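PDB 5DL5: membrane protein from Acinetobacter baumannii AB307-0294, which forms an OprD-family beta-barrel channel in the outer membrane, probably admitting small solutes and implicated in the uptake of antibiotics. Local coordinates for residues 131-136 / 315-320; 16-21 / 115-120; 243-248 / 270-275; 370-375 / 405-410. One frame throughout, in Å; residues are numbered along the deposited sequence.

Contact 1 (131-136 / 315-320)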
loop_
_atom_site.group_PDB
_atom_site.type_symbol
_atom_site.label_atom_id
_atom_site.label_comp_id
_atom_site.label_asym_id
_atom_site.label_seq_id
_atom_site.Cartn_x
_atom_site.Cartn_y
_atom_site.Cartn_z
ATOM N N ASP A 131 -1.234 7.555 -4.109
ATOM C CA ASP A 131 -2.135 6.410 -3.845
ATOM C C ASP A 131 -2.860 5.872 -5.092
ATOM O O ASP A 131 -3.957 5.388 -5.010
ATOM C CB ASP A 131 -3.082 6.725 -2.706
ATOM C CG ASP A 131 -4.077 7.882 -3.029
ATOM O OD1 ASP A 131 -4.050 8.569 -4.046
ATOM O OD2 ASP A 131 -4.937 8.076 -2.204
ATOM N N LEU A 132 -2.196 5.894 -6.223
ATOM C CA LEU A 132 -2.728 5.312 -7.473
ATOM C C LEU A 132 -2.647 3.808 -7.249
ATOM O O LEU A 132 -1.654 3.362 -6.729
ATOM C CB LEU A 132 -1.857 5.752 -8.615
ATOM C CG LEU A 132 -1.772 7.289 -8.690
ATOM C CD1 LEU A 132 -0.931 7.689 -9.839
ATOM C CD2 LEU A 132 -3.149 7.909 -8.889
ATOM N N PRO A 133 -3.654 3.041 -7.634
ATOM C CA PRO A 133 -3.550 1.626 -7.440
ATOM C C PRO A 133 -2.295 0.944 -8.089
ATOM O O PRO A 133 -1.851 -0.169 -7.648
ATOM C CB PRO A 133 -4.828 1.090 -8.081
ATOM C CG PRO A 133 -5.853 2.179 -7.990
ATOM C CD PRO A 133 -4.999 3.421 -8.174
ATOM N N VAL A 134 -1.887 1.534 -9.216
ATOM C CA VAL A 134 -0.691 1.014 -9.963
ATOM C C VAL A 134 0.635 1.547 -9.460
ATOM O O VAL A 134 1.685 0.944 -9.807
ATOM C CB VAL A 134 -0.752 1.252 -11.518
ATOM C CG1 VAL A 134 -1.878 0.444 -12.117
ATOM C CG2 VAL A 134 -0.846 2.722 -11.815
ATOM N N LEU A 135 0.618 2.550 -8.579
ATOM C CA LEU A 135 1.849 3.138 -8.053
ATOM C C LEU A 135 1.594 3.796 -6.721
ATOM O O LEU A 135 1.306 4.961 -6.700
ATOM C CB LEU A 135 2.377 4.225 -9.020
ATOM C CG LEU A 135 3.809 4.709 -8.745
ATOM C CD1 LEU A 135 4.754 3.606 -9.139
ATOM C CD2 LEU A 135 4.162 5.931 -9.559
ATOM N N ALA A 136 1.533 2.997 -5.657
ATOM C CA ALA A 136 1.006 3.444 -4.395
ATOM C C ALA A 136 2.172 3.441 -3.332
ATOM O O ALA A 136 2.896 2.403 -3.146
ATOM C CB ALA A 136 -0.140 2.532 -3.944
ATOM N N SER A 315 1.322 -1.162 -3.952
ATOM C CA SER A 315 0.573 -1.301 -5.209
ATOM C C SER A 315 -0.164 -2.682 -5.256
ATOM O O SER A 315 0.090 -3.494 -6.122
ATOM C CB SER A 315 1.495 -1.144 -6.411
ATOM O OG SER A 315 2.035 0.147 -6.397
ATOM N N ILE A 316 -1.058 -2.927 -4.302
ATOM C CA ILE A 316 -1.630 -4.275 -4.037
ATOM C C ILE A 316 -3.073 -4.047 -3.601
ATOM O O ILE A 316 -3.393 -4.344 -2.478
ATOM C CB ILE A 316 -0.710 -5.074 -3.100
ATOM C CG1 ILE A 316 -1.194 -6.468 -2.745
ATOM C CG2 ILE A 316 -0.545 -4.510 -1.730
ATOM C CD1 ILE A 316 -1.157 -7.511 -3.782
ATOM N N TYR A 317 -3.922 -3.479 -4.446
ATOM C CA TYR A 317 -5.314 -3.108 -4.070
ATOM C C TYR A 317 -6.246 -4.368 -4.298
ATOM O O TYR A 317 -7.001 -4.439 -5.223
ATOM C CB TYR A 317 -5.762 -1.896 -4.859
ATOM C CG TYR A 317 -5.271 -0.479 -4.295
ATOM C CD1 TYR A 317 -3.975 -0.258 -3.933
ATOM C CD2 TYR A 317 -6.087 0.585 -4.302
ATOM C CE1 TYR A 317 -3.535 0.951 -3.455
ATOM C CE2 TYR A 317 -5.672 1.848 -3.878
ATOM C CZ TYR A 317 -4.375 2.003 -3.432
ATOM O OH TYR A 317 -3.931 3.216 -3.007
ATOM N N LEU A 318 -5.986 -5.430 -3.553
ATOM C CA LEU A 318 -6.691 -6.716 -3.669
ATOM C C LEU A 318 -7.049 -7.179 -2.220
ATOM O O LEU A 318 -6.395 -6.745 -1.276
ATOM C CB LEU A 318 -5.739 -7.734 -4.272
ATOM C CG LEU A 318 -5.354 -7.456 -5.728
ATOM C CD1 LEU A 318 -4.255 -8.386 -6.173
ATOM C CD2 LEU A 318 -6.490 -7.623 -6.665
ATOM N N PRO A 319 -8.052 -8.010 -2.068
ATOM C CA PRO A 319 -8.603 -8.317 -0.685
ATOM C C PRO A 319 -7.792 -9.349 0.085
ATOM O O PRO A 319 -7.763 -9.372 1.286
ATOM C CB PRO A 319 -10.006 -8.887 -1.038
ATOM C CG PRO A 319 -9.900 -9.535 -2.394
ATOM C CD PRO A 319 -8.958 -8.545 -3.132
ATOM N N ASN A 320 -7.104 -10.260 -0.583
ATOM C CA ASN A 320 -6.436 -11.381 0.144
ATOM C C ASN A 320 -4.992 -10.999 0.334
ATOM O O ASN A 320 -4.045 -11.528 -0.315
ATOM C CB ASN A 320 -6.533 -12.704 -0.536
ATOM C CG ASN A 320 -7.971 -13.220 -0.642
ATOM O OD1 ASN A 320 -8.916 -12.607 -0.151
ATOM N ND2 ASN A 320 -8.135 -14.333 -1.341
#
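The ring of Y317 lies against P133: one face carries P133 CA, 3.9 Å from the ring centroid and only 4° off the ring normal, a CH-pi contact almost exactly over the centre. The proline ring extends this cover toward the CD2 side, its CB 4.0 Å from Y317 CD2. A136 CB comes in obliquely at 3.8 Å from Y317 CE1. The ring is swung across to the 131-136 segment because CG stands anti to the carbonyl carbon (chi1 -81°), which carries Y317 OH to within 3.0 Å of D131 O. Y317 is the centre of an inverse gamma turn. Nearby, S315 OG accepts from A136 N at 3.0 Å, and it is also bonded to D311 O, so the buried hydroxyl is held from both its donor and acceptor sides. The facing backbone is a type I turn from L132 to L135, closed by L135 N to L132 O at 3.0 Å; it brings P133 forward while the side chain of L132 points away. P133 O and Y317 N, one from each segment, both bond the hydroxyl of Y242, which thus ties the two loops to one strand residue. Two loops meet here near the middle of the chain, consistent with the inward-folded loops that narrow OprD-family channels. V134 O is bound by R218, P133 and Y317 rest on Y220 of strand 216-229, L132 and V134 touch Y208 of strand 203-212, and P319 packs on strand 289-300.

Contact 2 (16-21 / 115-120)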
loop_
_atom_site.group_PDB
_atom_site.type_symbol
_atom_site.label_atom_id
_atom_site.label_comp_id
_atom_site.label_asym_id
_atom_site.label_seq_id
_atom_site.Cartn_x
_atom_site.Cartn_y
_atom_site.Cartn_z
ATOM N N SER A 16 -15.728 26.969 -9.915
ATOM C CA SER A 16 -14.649 25.928 -9.996
ATOM C C SER A 16 -13.880 25.876 -8.726
ATOM O O SER A 16 -14.062 26.736 -7.895
ATOM C CB SER A 16 -13.712 26.291 -11.165
ATOM O OG SER A 16 -12.935 27.494 -10.866
ATOM N N GLU A 17 -12.972 24.924 -8.572
ATOM C CA GLU A 17 -12.062 24.866 -7.394
ATOM C C GLU A 17 -11.170 26.107 -7.381
ATOM O O GLU A 17 -10.962 26.662 -6.335
ATOM C CB GLU A 17 -11.112 23.665 -7.425
ATOM C CG GLU A 17 -11.804 22.298 -7.320
ATOM C CD GLU A 17 -10.894 21.102 -7.660
ATOM O OE1 GLU A 17 -9.651 21.176 -7.787
ATOM O OE2 GLU A 17 -11.461 20.027 -7.865
ATOM N N GLN A 18 -10.661 26.555 -8.540
ATOM C CA GLN A 18 -9.780 27.755 -8.523
ATOM C C GLN A 18 -10.456 29.091 -8.254
ATOM O O GLN A 18 -9.893 29.920 -7.528
ATOM C CB GLN A 18 -8.814 27.823 -9.694
ATOM C CG GLN A 18 -7.863 29.064 -9.625
ATOM C CD GLN A 18 -7.022 29.224 -8.367
ATOM O OE1 GLN A 18 -6.709 28.272 -7.706
ATOM N NE2 GLN A 18 -6.548 30.462 -8.112
ATOM N N SER A 19 -11.693 29.256 -8.704
ATOM C CA SER A 19 -12.406 30.494 -8.489
ATOM C C SER A 19 -12.799 30.600 -7.058
ATOM O O SER A 19 -13.090 31.649 -6.630
ATOM C CB SER A 19 -13.621 30.660 -9.383
ATOM O OG SER A 19 -14.463 29.550 -9.178
ATOM N N GLU A 20 -12.832 29.526 -6.325
ATOM C CA GLU A 20 -13.132 29.635 -4.892
ATOM C C GLU A 20 -11.889 29.791 -4.031
ATOM O O GLU A 20 -12.012 29.751 -2.828
ATOM C CB GLU A 20 -13.967 28.388 -4.385
ATOM C CG GLU A 20 -15.363 28.339 -4.974
ATOM C CD GLU A 20 -16.044 29.689 -4.835
ATOM O OE1 GLU A 20 -16.076 30.202 -3.687
ATOM O OE2 GLU A 20 -16.461 30.305 -5.864
ATOM N N ALA A 21 -10.697 29.905 -4.600
ATOM C CA ALA A 21 -9.464 30.023 -3.785
ATOM C C ALA A 21 -9.629 31.192 -2.788
ATOM O O ALA A 21 -10.124 32.226 -3.165
ATOM C CB ALA A 21 -8.276 30.349 -4.688
ATOM N N LYS A 115 2.748 23.804 -6.732
ATOM C CA LYS A 115 1.506 23.398 -7.344
ATOM C C LYS A 115 0.823 24.550 -7.964
ATOM O O LYS A 115 1.105 25.687 -7.597
ATOM C CB LYS A 115 0.572 22.753 -6.292
ATOM C CG LYS A 115 0.276 23.514 -5.077
ATOM C CD LYS A 115 -0.440 22.693 -4.012
ATOM C CE LYS A 115 -0.869 23.650 -2.918
ATOM N NZ LYS A 115 -1.366 22.927 -1.724
ATOM N N ALA A 116 0.079 24.275 -9.016
ATOM C CA ALA A 116 -0.619 25.241 -9.778
ATOM C C ALA A 116 -1.986 24.711 -10.087
ATOM O O ALA A 116 -2.148 23.490 -10.191
ATOM C CB ALA A 116 0.169 25.580 -11.051
ATOM N N ARG A 117 -2.973 25.599 -10.116
ATOM C CA ARG A 117 -4.354 25.184 -10.296
ATOM C C ARG A 117 -5.078 26.099 -11.255
ATOM O O ARG A 117 -4.993 27.306 -11.110
ATOM C CB ARG A 117 -5.109 25.066 -8.962
ATOM C CG ARG A 117 -6.509 24.423 -9.120
ATOM C CD ARG A 117 -7.225 24.239 -7.804
ATOM N NE ARG A 117 -7.377 25.536 -7.111
ATOM C CZ ARG A 117 -7.666 25.653 -5.825
ATOM N NH1 ARG A 117 -7.899 24.573 -5.098
ATOM N NH2 ARG A 117 -7.734 26.812 -5.252
ATOM N N PHE A 118 -5.791 25.529 -12.225
ATOM C CA PHE A 118 -6.625 26.277 -13.177
ATOM C C PHE A 118 -7.935 25.545 -13.252
ATOM O O PHE A 118 -7.929 24.329 -13.463
ATOM C CB PHE A 118 -5.987 26.159 -14.545
ATOM C CG PHE A 118 -6.875 26.669 -15.648
ATOM C CD1 PHE A 118 -7.244 28.026 -15.701
ATOM C CD2 PHE A 118 -7.370 25.820 -16.600
ATOM C CE1 PHE A 118 -8.104 28.508 -16.709
ATOM C CE2 PHE A 118 -8.176 26.299 -17.593
ATOM C CZ PHE A 118 -8.552 27.645 -17.637
ATOM N N SER A 119 -9.047 26.264 -13.063
ATOM C CA SER A 119 -10.371 25.703 -13.050
ATOM C C SER A 119 -10.441 24.560 -11.978
ATOM O O SER A 119 -10.316 24.865 -10.731
ATOM C CB SER A 119 -10.731 25.389 -14.484
ATOM O OG SER A 119 -11.938 24.723 -14.640
ATOM N N ASN A 120 -10.702 23.312 -12.411
ATOM C CA ASN A 120 -10.656 22.145 -11.556
ATOM C C ASN A 120 -9.516 21.220 -11.823
ATOM O O ASN A 120 -9.604 19.991 -11.514
ATOM C CB ASN A 120 -11.932 21.348 -11.702
ATOM C CG ASN A 120 -13.125 22.223 -11.442
ATOM O OD1 ASN A 120 -13.339 22.686 -10.342
ATOM N ND2 ASN A 120 -13.838 22.523 -12.475
HETATM O O HOH W 1 -7.807 19.496 -8.911
#
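R117 grips Q18 side-on, NE and NH2 both donating to the single oxygen OE1, at 2.9 Å from R117 NE. This bond reaches OE1 on a lone pair in the amide plane, whereas NH2 comes from well above that plane; the amide and guanidinium planes stand 47° apart. The bend of Q18 at chi2 (56°) turns the amide toward the arginine, and its NE2 goes on to T66 O and G68 O, so the whole amide is held. The site is the tight hairpin turn joining strands 106-118 and 121-125, against which the N-terminal segment folds. S119 O, presented by this turn, accepts from Q18 N at 2.8 Å. One residue earlier, E17 N donates to N120 OD1 at 2.9 Å, tilted from the carbonyl plane. Two consecutive amides are thus taken up by two consecutive residues of the turn. The segment is itself folded into an ST motif, S16 OG accepting from S19 N at 3.1 Å, and S119 OG is held separately by E156. Beyond these bonds E17 packs its CG against N120 OD1 at 3.4 Å, while its side chain crosses that of R117 at about a right angle, the carboxylate bonded to H155 through OE2. E17 OE1 remains 4.7 Å from R117 NH1, so any attraction between them is probably modest, the charged atoms not being in contact. One face of the R117 guanidinium is covered by E17 O, and at its edge, close to its plane, A21 CB abuts R117 NH2 at 3.6 Å.

Contact 3 (243-248 / 270-275)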
loop_
_atom_site.group_PDB
_atom_site.type_symbol
_atom_site.label_atom_id
_atom_site.label_comp_id
_atom_site.label_asym_id
_atom_site.label_seq_id
_atom_site.Cartn_x
_atom_site.Cartn_y
_atom_site.Cartn_z
ATOM N N HIS A 243 -3.050 -6.458 -14.565
ATOM C CA HIS A 243 -2.233 -7.070 -15.604
ATOM C C HIS A 243 -0.812 -6.440 -15.628
ATOM O O HIS A 243 -0.685 -5.223 -15.834
ATOM C CB HIS A 243 -2.953 -6.903 -16.920
ATOM C CG HIS A 243 -2.139 -7.304 -18.097
ATOM N ND1 HIS A 243 -1.973 -8.618 -18.454
ATOM C CD2 HIS A 243 -1.349 -6.583 -18.932
ATOM C CE1 HIS A 243 -1.206 -8.693 -19.537
ATOM N NE2 HIS A 243 -0.795 -7.470 -19.830
ATOM N N THR A 244 0.222 -7.262 -15.500
ATOM C CA THR A 244 1.592 -6.760 -15.466
ATOM C C THR A 244 2.469 -7.479 -16.439
ATOM O O THR A 244 2.555 -8.704 -16.482
ATOM C CB THR A 244 2.211 -6.947 -14.060
ATOM O OG1 THR A 244 1.368 -6.366 -13.104
ATOM C CG2 THR A 244 3.678 -6.267 -13.958
ATOM N N LYS A 245 3.169 -6.725 -17.246
ATOM C CA LYS A 245 4.200 -7.244 -18.100
ATOM C C LYS A 245 5.526 -6.709 -17.593
ATOM O O LYS A 245 5.784 -5.470 -17.566
ATOM C CB LYS A 245 4.006 -6.831 -19.571
ATOM C CG LYS A 245 4.958 -7.605 -20.454
ATOM C CD LYS A 245 4.711 -7.351 -21.934
ATOM C CE LYS A 245 5.029 -5.878 -22.237
ATOM N NZ LYS A 245 5.617 -5.649 -23.588
ATOM N N PHE A 246 6.335 -7.640 -17.161
ATOM C CA PHE A 246 7.656 -7.344 -16.669
ATOM C C PHE A 246 8.609 -7.385 -17.805
ATOM O O PHE A 246 8.615 -8.344 -18.617
ATOM C CB PHE A 246 8.118 -8.399 -15.596
ATOM C CG PHE A 246 7.359 -8.327 -14.337
ATOM C CD1 PHE A 246 7.741 -7.442 -13.324
ATOM C CD2 PHE A 246 6.272 -9.102 -14.137
ATOM C CE1 PHE A 246 7.019 -7.385 -12.130
ATOM C CE2 PHE A 246 5.546 -9.073 -12.939
ATOM C CZ PHE A 246 5.923 -8.192 -11.924
ATOM N N ASP A 247 9.450 -6.362 -17.847
ATOM C CA ASP A 247 10.542 -6.236 -18.955
ATOM C C ASP A 247 11.546 -7.369 -18.683
ATOM O O ASP A 247 11.730 -7.838 -17.495
ATOM C CB ASP A 247 11.223 -4.873 -18.742
ATOM C CG ASP A 247 12.157 -4.403 -19.874
ATOM O OD1 ASP A 247 11.654 -3.673 -20.782
ATOM O OD2 ASP A 247 13.430 -4.560 -19.761
ATOM N N ALA A 248 12.242 -7.751 -19.729
ATOM C CA ALA A 248 13.295 -8.796 -19.710
ATOM C C ALA A 248 14.358 -8.498 -18.685
ATOM O O ALA A 248 14.810 -9.408 -18.019
ATOM C CB ALA A 248 13.944 -8.939 -21.081
ATOM N N GLY A 270 15.641 -12.140 -17.997
ATOM C CA GLY A 270 16.165 -12.058 -19.325
ATOM C C GLY A 270 15.091 -12.312 -20.372
ATOM O O GLY A 270 15.410 -12.315 -21.521
ATOM N N GLU A 271 13.838 -12.549 -20.025
ATOM C CA GLU A 271 12.781 -12.353 -21.009
ATOM C C GLU A 271 11.540 -11.861 -20.306
ATOM O O GLU A 271 11.500 -11.860 -19.048
ATOM C CB GLU A 271 12.470 -13.629 -21.766
ATOM C CG GLU A 271 11.891 -14.723 -20.931
ATOM C CD GLU A 271 11.733 -16.019 -21.760
ATOM O OE1 GLU A 271 12.701 -16.402 -22.452
ATOM O OE2 GLU A 271 10.631 -16.650 -21.687
ATOM N N GLU A 272 10.588 -11.369 -21.112
ATOM C CA GLU A 272 9.361 -10.769 -20.572
ATOM C C GLU A 272 8.583 -11.892 -19.804
ATOM O O GLU A 272 8.675 -13.094 -20.143
ATOM C CB GLU A 272 8.541 -10.076 -21.685
ATOM C CG GLU A 272 9.317 -8.914 -22.308
ATOM C CD GLU A 272 8.468 -7.895 -23.037
ATOM O OE1 GLU A 272 7.642 -8.251 -23.906
ATOM O OE2 GLU A 272 8.647 -6.684 -22.754
ATOM N N LYS A 273 7.922 -11.510 -18.737
ATOM C CA LYS A 273 7.063 -12.410 -17.955
ATOM C C LYS A 273 5.795 -11.611 -17.687
ATOM O O LYS A 273 5.853 -10.374 -17.607
ATOM C CB LYS A 273 7.778 -12.803 -16.665
ATOM C CG LYS A 273 9.050 -13.638 -16.782
ATOM C CD LYS A 273 8.838 -15.063 -17.368
ATOM C CE LYS A 273 10.193 -15.703 -17.653
ATOM N NZ LYS A 273 10.016 -17.064 -18.173
ATOM N N THR A 274 4.676 -12.313 -17.653
ATOM C CA THR A 274 3.373 -11.731 -17.542
ATOM C C THR A 274 2.622 -12.355 -16.404
ATOM O O THR A 274 2.632 -13.587 -16.240
ATOM C CB THR A 274 2.624 -11.958 -18.873
ATOM O OG1 THR A 274 3.190 -11.085 -19.830
ATOM C CG2 THR A 274 1.098 -11.511 -18.786
ATOM N N ASN A 275 1.927 -11.509 -15.665
ATOM C CA ASN A 275 1.053 -11.906 -14.545
ATOM C C ASN A 275 -0.262 -11.278 -14.833
ATOM O O ASN A 275 -0.304 -10.099 -15.202
ATOM C CB ASN A 275 1.486 -11.271 -13.248
ATOM C CG ASN A 275 0.588 -11.588 -12.076
ATOM O OD1 ASN A 275 -0.181 -10.707 -11.617
ATOM N ND2 ASN A 275 0.659 -12.854 -11.576
HETATM O O HOH W 2 -0.517 -8.289 -12.578
HETATM O O HOH W 3 11.094 -10.452 -16.566
#
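K273 O takes the N-H of F246 at 2.8 Å, nearly in line with the carbonyl bond, and K245 CA adds a CA-H...O contact to the same oxygen. The edge of the F246 ring also leans on it, and the ring carries T244 CG2 over one face. The reciprocal bond, K273 N to F246 O, is longer at 3.2 Å and tilted from the carbonyl plane. The next hydrogen-bonded pair is more even: T244 N meets N275 O almost straight, at 177°, and N275 N returns to T244 O. Beside it a water stands 2.7 Å from T244 OG1 and can donate to N275 OD1 or N275 O, having fewer protons than acceptors nearby, while N275 ND2 is held by V302 and N298. The non-hydrogen-bonded pair K245 and T274 faces the other way. K245, bent at chi3 (65°), reaches diagonally across to E272 of the other segment, where NZ sits 3.3 Å from both OE1 and OE2: a salt bridge of two weak bonds. E217 is a further, long and weak ion partner. On the same face the H243 ring packs by CE1 against T274 CG2 at 3.7 Å, its ND1 bonded to N276. K273 turns its amine back toward E271 and to T258 and T256. Past F246 the regular pairing ends, but the chains stay close: G270 N makes a weak 2.9 Å bond to A248 O, and a water lies between D247 O and E271 O. This is the loop end of an antiparallel beta hairpin: wall strands 233-246 and 273-286 of an OprD-type barrel, joined by a long loop.

Contact 4 (370-375 / 405-410)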
loop_
_atom_site.group_PDB
_atom_site.type_symbol
_atom_site.label_atom_id
_atom_site.label_comp_id
_atom_site.label_asym_id
_atom_site.label_seq_id
_atom_site.Cartn_x
_atom_site.Cartn_y
_atom_site.Cartn_z
ATOM N N ASP A 370 4.315 -27.736 -8.357
ATOM C CA ASP A 370 3.206 -26.998 -8.918
ATOM C C ASP A 370 2.137 -26.854 -7.814
ATOM O O ASP A 370 1.085 -26.215 -8.034
ATOM C CB ASP A 370 2.645 -27.756 -10.169
ATOM C CG ASP A 370 3.518 -27.595 -11.406
ATOM O OD1 ASP A 370 4.125 -26.550 -11.563
ATOM O OD2 ASP A 370 3.615 -28.531 -12.235
ATOM N N ASP A 371 2.360 -27.408 -6.620
ATOM C CA ASP A 371 1.254 -27.532 -5.682
ATOM C C ASP A 371 1.417 -26.949 -4.284
ATOM O O ASP A 371 0.694 -27.352 -3.364
ATOM C CB ASP A 371 0.926 -29.027 -5.520
ATOM C CG ASP A 371 0.726 -29.729 -6.858
ATOM O OD1 ASP A 371 -0.210 -29.340 -7.574
ATOM O OD2 ASP A 371 1.498 -30.651 -7.231
ATOM N N ALA A 372 2.296 -25.984 -4.117
ATOM C CA ALA A 372 2.551 -25.418 -2.758
ATOM C C ALA A 372 1.314 -24.610 -2.306
ATOM O O ALA A 372 0.380 -24.264 -3.099
ATOM C CB ALA A 372 3.849 -24.527 -2.728
ATOM N N GLN A 373 1.272 -24.401 -0.992
ATOM C CA GLN A 373 0.121 -23.819 -0.303
ATOM C C GLN A 373 0.579 -22.959 0.842
ATOM O O GLN A 373 1.641 -23.157 1.366
ATOM C CB GLN A 373 -0.732 -24.980 0.350
ATOM C CG GLN A 373 -1.211 -25.946 -0.674
ATOM C CD GLN A 373 -1.589 -27.257 -0.104
ATOM O OE1 GLN A 373 -2.728 -27.625 -0.152
ATOM N NE2 GLN A 373 -0.610 -27.986 0.442
ATOM N N GLU A 374 -0.318 -22.098 1.282
ATOM C CA GLU A 374 -0.083 -21.283 2.436
ATOM C C GLU A 374 -1.426 -20.939 3.084
ATOM O O GLU A 374 -2.479 -20.985 2.419
ATOM C CB GLU A 374 0.598 -19.975 2.027
ATOM C CG GLU A 374 -0.201 -19.099 1.087
ATOM C CD GLU A 374 0.568 -17.796 0.644
ATOM O OE1 GLU A 374 0.326 -17.252 -0.453
ATOM O OE2 GLU A 374 1.431 -17.263 1.422
ATOM N N ARG A 375 -1.376 -20.663 4.379
ATOM C CA ARG A 375 -2.506 -20.098 5.027
ATOM C C ARG A 375 -2.150 -19.121 6.133
ATOM O O ARG A 375 -1.135 -19.279 6.803
ATOM C CB ARG A 375 -3.327 -21.245 5.686
ATOM C CG ARG A 375 -2.707 -21.828 6.887
ATOM C CD ARG A 375 -3.580 -22.978 7.398
ATOM N NE ARG A 375 -2.975 -23.453 8.596
ATOM C CZ ARG A 375 -2.136 -24.471 8.682
ATOM N NH1 ARG A 375 -1.833 -25.208 7.600
ATOM N NH2 ARG A 375 -1.593 -24.742 9.873
ATOM N N SER A 405 3.588 -24.559 2.924
ATOM C CA SER A 405 4.304 -25.857 2.676
ATOM C C SER A 405 5.842 -25.707 2.630
ATOM O O SER A 405 6.418 -24.587 2.582
ATOM C CB SER A 405 3.826 -26.631 1.408
ATOM O OG SER A 405 3.523 -25.841 0.385
ATOM N N ASP A 406 6.499 -26.832 2.627
ATOM C CA ASP A 406 7.981 -26.907 2.628
ATOM C C ASP A 406 8.659 -26.106 1.489
ATOM O O ASP A 406 9.728 -25.480 1.731
ATOM C CB ASP A 406 8.446 -28.349 2.453
ATOM C CG ASP A 406 8.035 -29.190 3.565
ATOM O OD1 ASP A 406 7.713 -28.563 4.587
ATOM O OD2 ASP A 406 8.078 -30.463 3.468
ATOM N N ALA A 407 7.990 -26.101 0.315
ATOM C CA ALA A 407 8.500 -25.514 -0.900
ATOM C C ALA A 407 8.385 -23.971 -0.911
ATOM O O ALA A 407 8.896 -23.366 -1.775
ATOM C CB ALA A 407 7.693 -26.119 -2.055
ATOM N N TYR A 408 7.623 -23.376 0.004
ATOM C CA TYR A 408 7.320 -21.951 0.081
ATOM C C TYR A 408 7.673 -21.384 1.434
ATOM O O TYR A 408 6.865 -20.727 2.112
ATOM C CB TYR A 408 5.848 -21.707 -0.218
ATOM C CG TYR A 408 5.399 -20.402 -0.837
ATOM C CD1 TYR A 408 5.927 -19.939 -2.070
ATOM C CD2 TYR A 408 4.393 -19.652 -0.248
ATOM C CE1 TYR A 408 5.460 -18.731 -2.746
ATOM C CE2 TYR A 408 3.982 -18.452 -0.848
ATOM C CZ TYR A 408 4.494 -18.034 -2.143
ATOM O OH TYR A 408 3.946 -16.856 -2.586
ATOM N N GLN A 409 8.927 -21.528 1.752
ATOM C CA GLN A 409 9.513 -21.045 2.988
ATOM C C GLN A 409 10.409 -19.868 2.537
ATOM O O GLN A 409 9.905 -18.786 2.356
ATOM C CB GLN A 409 10.269 -22.168 3.744
ATOM C CG GLN A 409 9.367 -23.271 4.332
ATOM C CD GLN A 409 8.295 -22.767 5.302
ATOM O OE1 GLN A 409 8.597 -22.083 6.325
ATOM N NE2 GLN A 409 7.029 -23.188 5.039
ATOM N N GLY A 410 11.685 -20.117 2.268
ATOM C CA GLY A 410 12.632 -19.086 1.883
ATOM C C GLY A 410 12.265 -18.492 0.517
ATOM O O GLY A 410 12.533 -17.327 0.283
HETATM O O HOH W 4 2.074 -15.531 -1.590
#
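S405 meets the backbone of Q373 at two points: Q373 N donates to S405 OG at 3.0 Å, and S405 N returns a bond to Q373 O at 2.9 Å. The two bonds hold the backbone N and the hydroxyl of S405 to the same strand residue. S405 OG also presses on A372, 3.3 Å from its CA, and A372 CB touches A407 CB at 4.2 Å and Y408 CB at 4.3 Å. Beyond S405 the loop folds into a type I turn from S405 to Y408. S405 O closes it by accepting from Y408 N and also takes Q409 NE2, the two donors arriving from opposite faces of its plane. The 371-384 strand belongs to the barrel wall, pairing with strand 394-404, and the turn opens the loop that runs on to strand 416-428; the beginning of the wall strand is thus tied to that loop. The looser part lies at E374 and Y408, where the groups approach without a direct bond. OE2 of E374 sits at the edge of the Y408 ring, 3.6 Å from CE2, with the carboxylate perpendicular to the ring. A water joins them instead, donating to E374 OE1 at 2.7 Å and lying 2.5 Å from Y408 OH. Y402 and S324 hold OE2, and E331 comes close to OE1, a like charge that may favour a proton shared there. Q373, partly exposed, points its CB away from the loop and bonds Y359 through OE1.

Overall arrangement
From the N terminus, contact 2 closes first: the leading segment 16-21 is tied to the hairpin turn at 115-120, binding the chain start to the barrel wall. Contact 1 then opens at 131-136 and closes at 315-320, a long loop that spans much of the wall and joins two loops near the chain centre. Contact 3 is nested inside it, pairing the ends of strands 233-246 and 273-286. Contact 4 follows in series, linking the 371-384 strand to the loop before the last strand. None of the four cross. Contacts 2 and 4 lie on opposite sides of the chain's centre, their centres about 53 Å apart.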